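Local coordinates for protein methylglyoxal reductase (NADPH-dependent) (Candida albicans SC5314, PDB 6KWS) that probably reduces methylglyoxal with NADPH as hydride donor, as an oxidoreductase of the dihydroflavonol-4-reductase subfamily, at residues K43-P48 with Q201-E206; F114-E119 with N184-L189; Q259-N264 with E314-E319. The protein carries 1 engineered substitution. One frame throughout, in Å; residues are numbered along the deposited sequence.

Overall arrangement
From the N terminus, the chain passes through the first strands and helices of a Rossmann-type sheet, and the end of helix 35-44 begins contact 1, which closes only after strand 196-198, when loop 201-206 returns to it. Contact 2 falls wholly within that long excursion: the turn after helix 92-114 meets the approach to strand 188-194, about 20 Å from contact 1 (nearest atoms). Contact 3 follows in series, joining strand 260-269 to the end of helix 310-316. Contacts 2 and 3 reach adjacent strands of the same sheet, with nearest atoms about 4 Å apart, whereas contact 1 ties a helix end to a surface loop. None of the three cross along the chain.

Contact 1 of 3, residues K43-P48 with Q201-E206; sequences KLFNNP and QSFGSE
F203 sits in the angle between L44 and F45, offering a face to the first and an edge to the second, which a flat phenylalanine ring can do at once. L44 CB lies over the middle of the ring, 3.9 Å from the F203 centroid and 13° off the ring normal, a CH-pi contact. With CG of L44 beside its backbone N (chi1 -72°), both methyls also come down onto F203: CD1 stands 3.8 Å from F203 CD2, and CD2 hangs above the CG side of the ring. A leucine suits this place because its branched end can spread over a flat surface.

The F45 pairing is T-shaped. The edge of F203 points at the face of F45, the planes are at 90° and the centroids 5.1 Å apart; the nearest atoms, F45 CZ and F203 CE2, are separated by 3.7 Å. F45 follows the last turn of helix 35-44, which ends in a Schellman motif where N46 takes positive phi. Phenylalanine suits position 45 because its ring can receive that edge and also rest on L22 of helix 12-23.

At the CD1 end of L44, E206 comes from the opposite direction and brings its carboxylate carbon CD to 4.1 Å from L44 CD1. OE1 is held by H40 of the same helix that carries L44, with a weak second bond from Q15 to OE2. The side chain of E206 lies about 6 Å from that of T10, an NADPH-binding residue. The chemistry therefore implies attachment mainly by dispersion and ring electrostatics, with a polar tether from E206 to H40 beside it.

Contact 2 of 3, residues F114-E119 with N184-L189; sequences FGNNIE and NVKFSL
E119 and S188 meet near the beginnings of two parallel neighbours in the Rossmann-type sheet: strand 120-124 starts just after E119, and S188 lies at the approach to strand 188-194. E119 O is the shared acceptor. S188 N donates to it over 3.1 Å with an N-H...O angle of 154°, coming from above the carbonyl plane, 39° out of it. S188 OG adds a weak bond to the same oxygen, its chi1 of 47° setting the hydroxyl between N and C of its own backbone and so beside its own N-H. A serine suits this place because its short side chain can reach the acceptor that its backbone already uses. A CA-H...O contact from F187 CA to E119 O, 3.3 Å, brings a third group to that oxygen.

Next to this polar centre, I118 O lies at the edge of the F187 ring, near its plane, and 3.4 Å from F187 CB. The I118 and F187 side chains approach more loosely. Each has further apolar neighbours: I118 rests on L69, I111 and A75, while F187 rests on I111 and V121 and carries V185 CG1 over one ring face. These large apolar residues suit a buried seam between helix 92-114 and the sheet.

Farther out, K186 runs alongside N116, its long chain bending at chi3 and chi4 until NZ makes a weak bond to N116 O at 3.5 Å. Lysine suits a surface position, where a flexible chain can lay its ammonium against a turn. That turn is a type I beta turn from G115 to I118, and its closing bond runs from I118 N to G115 O, 3.1 Å.

Contact 3 of 3, residues Q259-N264 with E314-E319; sequences QRILLN and ELLGFE
Q259 carries the one flat group among the residues that touch here, and its amide is not what meets L315: the methylene CG does, 3.7 Å from L315 CD2. The Q259 amide lies beyond a bend in the chain, and its NE2 has its hydrogen-bond partner in a residue adjoining the segments in sequence. Glutamine suits this border position, giving an apolar stem to the interface and a polar end to its margin. The F318 ring stays beyond touching distance of 259-264; it makes a cation-pi pair with K245 instead.

Inward along the strand the contact becomes wholly aliphatic. I261 divides its two branches between neighbouring leucines: CG1 reaches L315 CD2 at 3.9 Å, and CG2 reaches L316 CD1 at 3.8 Å. Its chi1 of -67° sets CG1 beside the backbone N and CG2 beside the carbonyl carbon, so one beta-branched residue addresses two successive helix residues. The side chains of I261 and L315 cross at about a right angle.

These contacts lay the last turn of helix 310-316 against strand 260-269, which runs parallel to strand 188-194 in the mixed sheet of this Rossmann-type fold. S312 of the helix also receives a hydrogen bond from L262 N, and I261 shares backbone bonds with T191 and N193 of the adjacent strand. Past L316 the chain leaves the helix at G317, whose positive phi (55°) is easily accommodated by a residue without a side chain.

L263 extends the apolar patch. Its CD1 lies 3.9 Å from L316 CD1, so that one methyl of L316 touches both I261 and L263, and the L263 side chain also packs on V243 and A246 of helix 240-252.

Contact 1 of 3, residues K43-P48 with Q201-E206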
loop_
_atom_site.group_PDB
_atom_site.type_symbol
_atom_site.label_atom_id
_atom_site.label_comp_id
_atom_site.label_asym_id
_atom_site.label_seq_id
_atom_site.Cartn_x
_atom_site.Cartn_y
_atom_site.Cartn_z
ATOM N N LYS A 43 18.522 -12.728 3.386
ATOM C CA LYS A 43 19.698 -12.219 4.085
ATOM C C LYS A 43 19.360 -11.039 5.002
ATOM O O LYS A 43 19.892 -10.942 6.117
ATOM C CB LYS A 43 20.770 -11.818 3.081
ATOM C CG LYS A 43 21.436 -12.973 2.384
ATOM C CD LYS A 43 22.760 -12.514 1.835
ATOM C CE LYS A 43 22.862 -12.784 0.352
ATOM N NZ LYS A 43 24.293 -12.958 -0.012
ATOM N N LEU A 44 18.515 -10.112 4.544
ATOM C CA LEU A 44 18.057 -9.032 5.417
ATOM C C LEU A 44 17.572 -9.569 6.754
ATOM O O LEU A 44 17.883 -9.003 7.807
ATOM C CB LEU A 44 16.944 -8.235 4.734
ATOM C CG LEU A 44 17.438 -7.347 3.584
ATOM C CD1 LEU A 44 16.282 -6.697 2.814
ATOM C CD2 LEU A 44 18.412 -6.297 4.104
ATOM N N PHE A 45 16.820 -10.669 6.738
ATOM C CA PHE A 45 16.293 -11.245 7.966
ATOM C C PHE A 45 17.220 -12.292 8.565
ATOM O O PHE A 45 16.855 -12.932 9.552
ATOM C CB PHE A 45 14.902 -11.844 7.715
ATOM C CG PHE A 45 13.821 -10.810 7.518
ATOM C CD1 PHE A 45 13.213 -10.204 8.609
ATOM C CD2 PHE A 45 13.425 -10.434 6.245
ATOM C CE1 PHE A 45 12.230 -9.247 8.429
ATOM C CE2 PHE A 45 12.449 -9.470 6.056
ATOM C CZ PHE A 45 11.847 -8.877 7.147
ATOM N N ASN A 46 18.401 -12.481 7.984
ATOM C CA ASN A 46 19.395 -13.419 8.493
ATOM C C ASN A 46 18.893 -14.853 8.462
ATOM O O ASN A 46 19.116 -15.618 9.397
ATOM C CB ASN A 46 19.858 -13.033 9.898
ATOM C CG ASN A 46 20.713 -11.785 9.892
ATOM O OD1 ASN A 46 21.694 -11.696 9.144
ATOM N ND2 ASN A 46 20.340 -10.801 10.714
ATOM N N ASN A 47 18.220 -15.222 7.370
ATOM C CA ASN A 47 17.816 -16.584 7.053
ATOM C C ASN A 47 17.166 -17.301 8.251
ATOM O O ASN A 47 17.690 -18.352 8.691
ATOM C CB ASN A 47 18.985 -17.392 6.502
ATOM C CG ASN A 47 19.767 -16.640 5.454
ATOM O OD1 ASN A 47 20.644 -15.833 5.776
ATOM N ND2 ASN A 47 19.466 -16.904 4.190
ATOM N N PRO A 48 16.077 -16.789 8.782
ATOM C CA PRO A 48 15.369 -17.528 9.831
ATOM C C PRO A 48 14.756 -18.808 9.278
ATOM O O PRO A 48 14.577 -18.981 8.067
ATOM C CB PRO A 48 14.295 -16.540 10.296
ATOM C CG PRO A 48 14.063 -15.659 9.142
ATOM C CD PRO A 48 15.369 -15.554 8.402
ATOM N N GLN A 201 11.489 2.566 5.328
ATOM C CA GLN A 201 11.639 1.188 4.872
ATOM C C GLN A 201 12.060 0.248 6.001
ATOM O O GLN A 201 12.653 0.656 7.001
ATOM C CB GLN A 201 12.658 1.115 3.745
ATOM C CG GLN A 201 12.465 2.177 2.717
ATOM C CD GLN A 201 12.740 1.669 1.344
ATOM O OE1 GLN A 201 13.886 1.663 0.894
ATOM N NE2 GLN A 201 11.690 1.225 0.658
ATOM N N SER A 202 11.755 -1.036 5.833
ATOM C CA SER A 202 12.089 -1.990 6.889
ATOM C C SER A 202 13.580 -2.012 7.178
ATOM O O SER A 202 14.000 -2.357 8.289
ATOM C CB SER A 202 11.616 -3.400 6.522
ATOM O OG SER A 202 10.293 -3.389 6.021
ATOM N N PHE A 203 14.387 -1.628 6.200
ATOM C CA PHE A 203 15.829 -1.729 6.278
ATOM C C PHE A 203 16.435 -0.482 5.656
ATOM O O PHE A 203 16.038 -0.072 4.560
ATOM C CB PHE A 203 16.298 -3.006 5.574
ATOM C CG PHE A 203 15.793 -4.268 6.238
ATOM C CD1 PHE A 203 16.424 -4.772 7.366
ATOM C CD2 PHE A 203 14.653 -4.912 5.773
ATOM C CE1 PHE A 203 15.952 -5.927 7.998
ATOM C CE2 PHE A 203 14.167 -6.053 6.402
ATOM C CZ PHE A 203 14.822 -6.571 7.517
ATOM N N GLY A 204 17.365 0.142 6.384
ATOM C CA GLY A 204 18.079 1.289 5.862
ATOM C C GLY A 204 18.915 0.973 4.647
ATOM O O GLY A 204 19.206 1.876 3.855
ATOM N N SER A 205 19.303 -0.293 4.477
ATOM C CA SER A 205 20.044 -0.710 3.292
ATOM C C SER A 205 19.350 -0.270 2.011
ATOM O O SER A 205 20.004 0.168 1.053
ATOM C CB SER A 205 20.203 -2.232 3.301
ATOM O OG SER A 205 20.408 -2.718 4.626
ATOM N N GLU A 206 18.017 -0.352 1.994
ATOM C CA GLU A 206 17.225 -0.252 0.775
ATOM C C GLU A 206 17.182 1.156 0.177
ATOM O O GLU A 206 16.728 1.302 -0.968
ATOM C CB GLU A 206 15.804 -0.745 1.070
ATOM C CG GLU A 206 15.695 -2.183 1.616
ATOM C CD GLU A 206 16.296 -3.234 0.662
ATOM O OE1 GLU A 206 17.534 -3.409 0.699
ATOM O OE2 GLU A 206 15.545 -3.858 -0.135
#

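Contact 2 of 3, residues F114-E119 with N184-L189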
loop_
_atom_site.group_PDB
_atom_site.type_symbol
_atom_site.label_atom_id
_atom_site.label_comp_id
_atom_site.label_asym_id
_atom_site.label_seq_id
_atom_site.Cartn_x
_atom_site.Cartn_y
_atom_site.Cartn_z
ATOM N N PHE A 114 -6.307 -24.165 -7.251
ATOM C CA PHE A 114 -5.309 -24.917 -6.502
ATOM C C PHE A 114 -5.104 -24.427 -5.069
ATOM O O PHE A 114 -4.256 -24.979 -4.354
ATOM C CB PHE A 114 -3.987 -24.912 -7.271
ATOM C CG PHE A 114 -4.160 -24.995 -8.758
ATOM C CD1 PHE A 114 -4.284 -26.223 -9.393
ATOM C CD2 PHE A 114 -4.180 -23.846 -9.535
ATOM C CE1 PHE A 114 -4.438 -26.306 -10.789
ATOM C CE2 PHE A 114 -4.342 -23.917 -10.929
ATOM C CZ PHE A 114 -4.466 -25.151 -11.555
ATOM N N GLY A 115 -5.860 -23.433 -4.615
ATOM C CA GLY A 115 -5.662 -22.952 -3.265
ATOM C C GLY A 115 -6.529 -23.720 -2.303
ATOM O O GLY A 115 -7.388 -23.138 -1.632
ATOM N N ASN A 116 -6.307 -25.035 -2.236
ATOM C CA ASN A 116 -7.252 -25.924 -1.566
ATOM C C ASN A 116 -7.469 -25.517 -0.117
ATOM O O ASN A 116 -8.611 -25.376 0.336
ATOM C CB ASN A 116 -6.760 -27.365 -1.665
ATOM C CG ASN A 116 -7.231 -28.043 -2.936
ATOM O OD1 ASN A 116 -6.537 -28.039 -3.958
ATOM N ND2 ASN A 116 -8.430 -28.621 -2.885
ATOM N N ASN A 117 -6.390 -25.293 0.615
ATOM C CA ASN A 117 -6.494 -24.951 2.020
ATOM C C ASN A 117 -6.534 -23.459 2.286
ATOM O O ASN A 117 -6.603 -23.065 3.457
ATOM C CB ASN A 117 -5.336 -25.563 2.791
ATOM C CG ASN A 117 -5.552 -27.015 3.067
ATOM O OD1 ASN A 117 -5.248 -27.862 2.227
ATOM N ND2 ASN A 117 -6.104 -27.322 4.246
ATOM N N ILE A 118 -6.482 -22.626 1.245
ATOM C CA ILE A 118 -6.483 -21.175 1.420
ATOM C C ILE A 118 -7.864 -20.759 1.917
ATOM O O ILE A 118 -8.859 -20.906 1.203
ATOM C CB ILE A 118 -6.120 -20.444 0.123
ATOM C CG1 ILE A 118 -4.645 -20.649 -0.247
ATOM C CG2 ILE A 118 -6.416 -18.976 0.263
ATOM C CD1 ILE A 118 -3.677 -20.128 0.798
ATOM N N GLU A 119 -7.923 -20.240 3.146
ATOM C CA GLU A 119 -9.176 -19.843 3.766
ATOM C C GLU A 119 -9.364 -18.336 3.844
ATOM O O GLU A 119 -10.508 -17.872 3.945
ATOM C CB GLU A 119 -9.268 -20.430 5.172
ATOM C CG GLU A 119 -9.284 -21.940 5.167
ATOM C CD GLU A 119 -8.525 -22.561 6.354
ATOM O OE1 GLU A 119 -8.461 -21.928 7.439
ATOM O OE2 GLU A 119 -7.997 -23.687 6.186
ATOM N N ASN A 184 -18.750 -21.950 -5.263
ATOM C CA ASN A 184 -17.817 -22.864 -4.595
ATOM C C ASN A 184 -16.698 -22.153 -3.835
ATOM O O ASN A 184 -15.778 -22.834 -3.337
ATOM C CB ASN A 184 -17.119 -23.833 -5.572
ATOM C CG ASN A 184 -18.060 -24.858 -6.200
ATOM O OD1 ASN A 184 -19.108 -25.187 -5.641
ATOM N ND2 ASN A 184 -17.673 -25.379 -7.375
ATOM N N VAL A 185 -16.723 -20.822 -3.743
ATOM C CA VAL A 185 -15.570 -20.065 -3.264
ATOM C C VAL A 185 -15.307 -20.396 -1.805
ATOM O O VAL A 185 -16.143 -20.126 -0.936
ATOM C CB VAL A 185 -15.792 -18.564 -3.452
ATOM C CG1 VAL A 185 -14.592 -17.802 -2.929
ATOM C CG2 VAL A 185 -16.051 -18.257 -4.922
ATOM N N LYS A 186 -14.127 -20.958 -1.525
ATOM C CA LYS A 186 -13.815 -21.478 -0.200
ATOM C C LYS A 186 -13.175 -20.448 0.716
ATOM O O LYS A 186 -13.156 -20.645 1.935
ATOM C CB LYS A 186 -12.898 -22.700 -0.317
ATOM C CG LYS A 186 -13.539 -23.906 -1.017
ATOM C CD LYS A 186 -12.579 -25.105 -1.093
ATOM C CE LYS A 186 -11.978 -25.295 -2.500
ATOM N NZ LYS A 186 -10.586 -25.880 -2.491
ATOM N N PHE A 187 -12.666 -19.347 0.183
ATOM C CA PHE A 187 -11.967 -18.371 1.003
ATOM C C PHE A 187 -12.769 -17.088 1.117
ATOM O O PHE A 187 -13.535 -16.731 0.220
ATOM C CB PHE A 187 -10.578 -18.043 0.437
ATOM C CG PHE A 187 -10.583 -17.635 -1.012
ATOM C CD1 PHE A 187 -10.795 -16.316 -1.382
ATOM C CD2 PHE A 187 -10.358 -18.569 -2.003
ATOM C CE1 PHE A 187 -10.792 -15.944 -2.724
ATOM C CE2 PHE A 187 -10.352 -18.202 -3.338
ATOM C CZ PHE A 187 -10.563 -16.891 -3.699
ATOM N N SER A 188 -12.579 -16.398 2.237
ATOM C CA SER A 188 -13.038 -15.027 2.338
ATOM C C SER A 188 -12.024 -14.113 1.662
ATOM O O SER A 188 -10.939 -14.539 1.250
ATOM C CB SER A 188 -13.244 -14.634 3.792
ATOM O OG SER A 188 -12.126 -15.032 4.559
ATOM N N LEU A 189 -12.394 -12.846 1.519
ATOM C CA LEU A 189 -11.503 -11.852 0.937
ATOM C C LEU A 189 -11.635 -10.545 1.696
ATOM O O LEU A 189 -12.746 -10.077 1.951
ATOM C CB LEU A 189 -11.807 -11.632 -0.543
ATOM C CG LEU A 189 -11.027 -10.490 -1.184
ATOM C CD1 LEU A 189 -9.819 -11.038 -1.871
ATOM C CD2 LEU A 189 -11.892 -9.755 -2.173
#

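Contact 3 of 3, residues Q259-N264 with E314-E319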
loop_
_atom_site.group_PDB
_atom_site.type_symbol
_atom_site.label_atom_id
_atom_site.label_comp_id
_atom_site.label_asym_id
_atom_site.label_seq_id
_atom_site.Cartn_x
_atom_site.Cartn_y
_atom_site.Cartn_z
ATOM N N GLN A 259 -14.609 -7.484 4.167
ATOM C CA GLN A 259 -14.544 -6.068 4.484
ATOM C C GLN A 259 -13.554 -5.364 3.565
ATOM O O GLN A 259 -12.560 -5.955 3.125
ATOM C CB GLN A 259 -14.138 -5.831 5.945
ATOM C CG GLN A 259 -15.136 -6.356 6.969
ATOM C CD GLN A 259 -16.564 -5.923 6.685
ATOM O OE1 GLN A 259 -16.839 -4.759 6.417
ATOM N NE2 GLN A 259 -17.475 -6.880 6.706
ATOM N N ARG A 260 -13.858 -4.098 3.262
ATOM C CA ARG A 260 -12.896 -3.146 2.714
ATOM C C ARG A 260 -12.426 -2.261 3.855
ATOM O O ARG A 260 -13.233 -1.544 4.452
ATOM C CB ARG A 260 -13.511 -2.265 1.640
ATOM C CG ARG A 260 -14.044 -2.964 0.441
ATOM C CD ARG A 260 -14.767 -1.909 -0.359
ATOM N NE ARG A 260 -13.916 -1.274 -1.358
ATOM C CZ ARG A 260 -14.095 -0.030 -1.796
ATOM N NH1 ARG A 260 -15.084 0.715 -1.300
ATOM N NH2 ARG A 260 -13.283 0.470 -2.727
ATOM N N ILE A 261 -11.137 -2.297 4.160
ATOM C CA ILE A 261 -10.623 -1.588 5.318
ATOM C C ILE A 261 -9.879 -0.355 4.826
ATOM O O ILE A 261 -8.874 -0.457 4.110
ATOM C CB ILE A 261 -9.747 -2.496 6.192
ATOM C CG1 ILE A 261 -10.611 -3.581 6.828
ATOM C CG2 ILE A 261 -9.207 -1.740 7.339
ATOM C CD1 ILE A 261 -10.084 -4.963 6.644
ATOM N N LEU A 262 -10.387 0.812 5.194
ATOM C CA LEU A 262 -9.744 2.068 4.836
ATOM C C LEU A 262 -8.583 2.337 5.799
ATOM O O LEU A 262 -8.752 2.286 7.027
ATOM C CB LEU A 262 -10.780 3.187 4.864
ATOM C CG LEU A 262 -10.689 4.372 3.911
ATOM C CD1 LEU A 262 -11.962 5.248 4.018
ATOM C CD2 LEU A 262 -9.449 5.176 4.235
ATOM N N LEU A 263 -7.399 2.604 5.255
ATOM C CA LEU A 263 -6.238 2.907 6.080
ATOM C C LEU A 263 -5.841 4.346 5.833
ATOM O O LEU A 263 -5.248 4.679 4.797
ATOM C CB LEU A 263 -5.082 1.949 5.832
ATOM C CG LEU A 263 -5.236 1.079 7.077
ATOM C CD1 LEU A 263 -6.208 -0.069 6.809
ATOM C CD2 LEU A 263 -3.943 0.633 7.709
ATOM N N ASN A 264 -6.195 5.196 6.795
ATOM C CA ASN A 264 -5.858 6.605 6.739
ATOM C C ASN A 264 -5.718 7.137 8.155
ATOM O O ASN A 264 -6.616 6.978 8.986
ATOM C CB ASN A 264 -6.908 7.403 5.971
ATOM C CG ASN A 264 -6.513 8.865 5.817
ATOM O OD1 ASN A 264 -5.748 9.214 4.932
ATOM N ND2 ASN A 264 -7.019 9.715 6.692
ATOM N N GLU A 314 -12.302 0.600 14.239
ATOM C CA GLU A 314 -12.833 -0.388 15.167
ATOM C C GLU A 314 -12.373 -1.784 14.784
ATOM O O GLU A 314 -12.065 -2.607 15.651
ATOM C CB GLU A 314 -14.361 -0.335 15.197
ATOM C CG GLU A 314 -14.967 0.994 15.650
ATOM C CD GLU A 314 -16.497 0.929 15.765
ATOM O OE1 GLU A 314 -17.102 -0.108 15.377
ATOM O OE2 GLU A 314 -17.091 1.927 16.235
ATOM N N LEU A 315 -12.330 -2.069 13.488
ATOM C CA LEU A 315 -11.960 -3.403 13.057
ATOM C C LEU A 315 -10.525 -3.728 13.448
ATOM O O LEU A 315 -10.215 -4.883 13.772
ATOM C CB LEU A 315 -12.170 -3.500 11.552
ATOM C CG LEU A 315 -12.512 -4.841 10.937
ATOM C CD1 LEU A 315 -13.443 -5.655 11.824
ATOM C CD2 LEU A 315 -13.149 -4.557 9.589
ATOM N N LEU A 316 -9.649 -2.716 13.470
ATOM C CA LEU A 316 -8.219 -2.931 13.681
ATOM C C LEU A 316 -7.834 -2.774 15.145
ATOM O O LEU A 316 -6.995 -3.520 15.653
ATOM C CB LEU A 316 -7.399 -1.964 12.813
ATOM C CG LEU A 316 -7.829 -2.083 11.357
ATOM C CD1 LEU A 316 -7.145 -1.055 10.471
ATOM C CD2 LEU A 316 -7.619 -3.517 10.829
ATOM N N GLY A 317 -8.425 -1.811 15.835
ATOM C CA GLY A 317 -8.165 -1.598 17.246
ATOM C C GLY A 317 -6.717 -1.401 17.658
ATOM O O GLY A 317 -6.246 -2.090 18.564
ATOM N N PHE A 318 -5.992 -0.483 17.020
ATOM C CA PHE A 318 -4.676 -0.104 17.513
ATOM C C PHE A 318 -4.395 1.332 17.104
ATOM O O PHE A 318 -4.968 1.849 16.143
ATOM C CB PHE A 318 -3.555 -1.058 17.037
ATOM C CG PHE A 318 -3.326 -1.102 15.533
ATOM C CD1 PHE A 318 -2.471 -0.192 14.908
ATOM C CD2 PHE A 318 -3.908 -2.099 14.759
ATOM C CE1 PHE A 318 -2.232 -0.257 13.527
ATOM C CE2 PHE A 318 -3.678 -2.174 13.379
ATOM C CZ PHE A 318 -2.837 -1.250 12.761
ATOM N N GLU A 319 -3.514 1.969 17.871
ATOM C CA GLU A 319 -3.136 3.358 17.649
ATOM C C GLU A 319 -2.195 3.482 16.449
ATOM O O GLU A 319 -1.201 2.757 16.344
ATOM C CB GLU A 319 -2.477 3.904 18.923
ATOM C CG GLU A 319 -1.806 5.289 18.815
ATOM C CD GLU A 319 -0.526 5.429 19.683
ATOM O OE1 GLU A 319 -0.656 5.892 20.842
ATOM O OE2 GLU A 319 0.599 5.090 19.205
#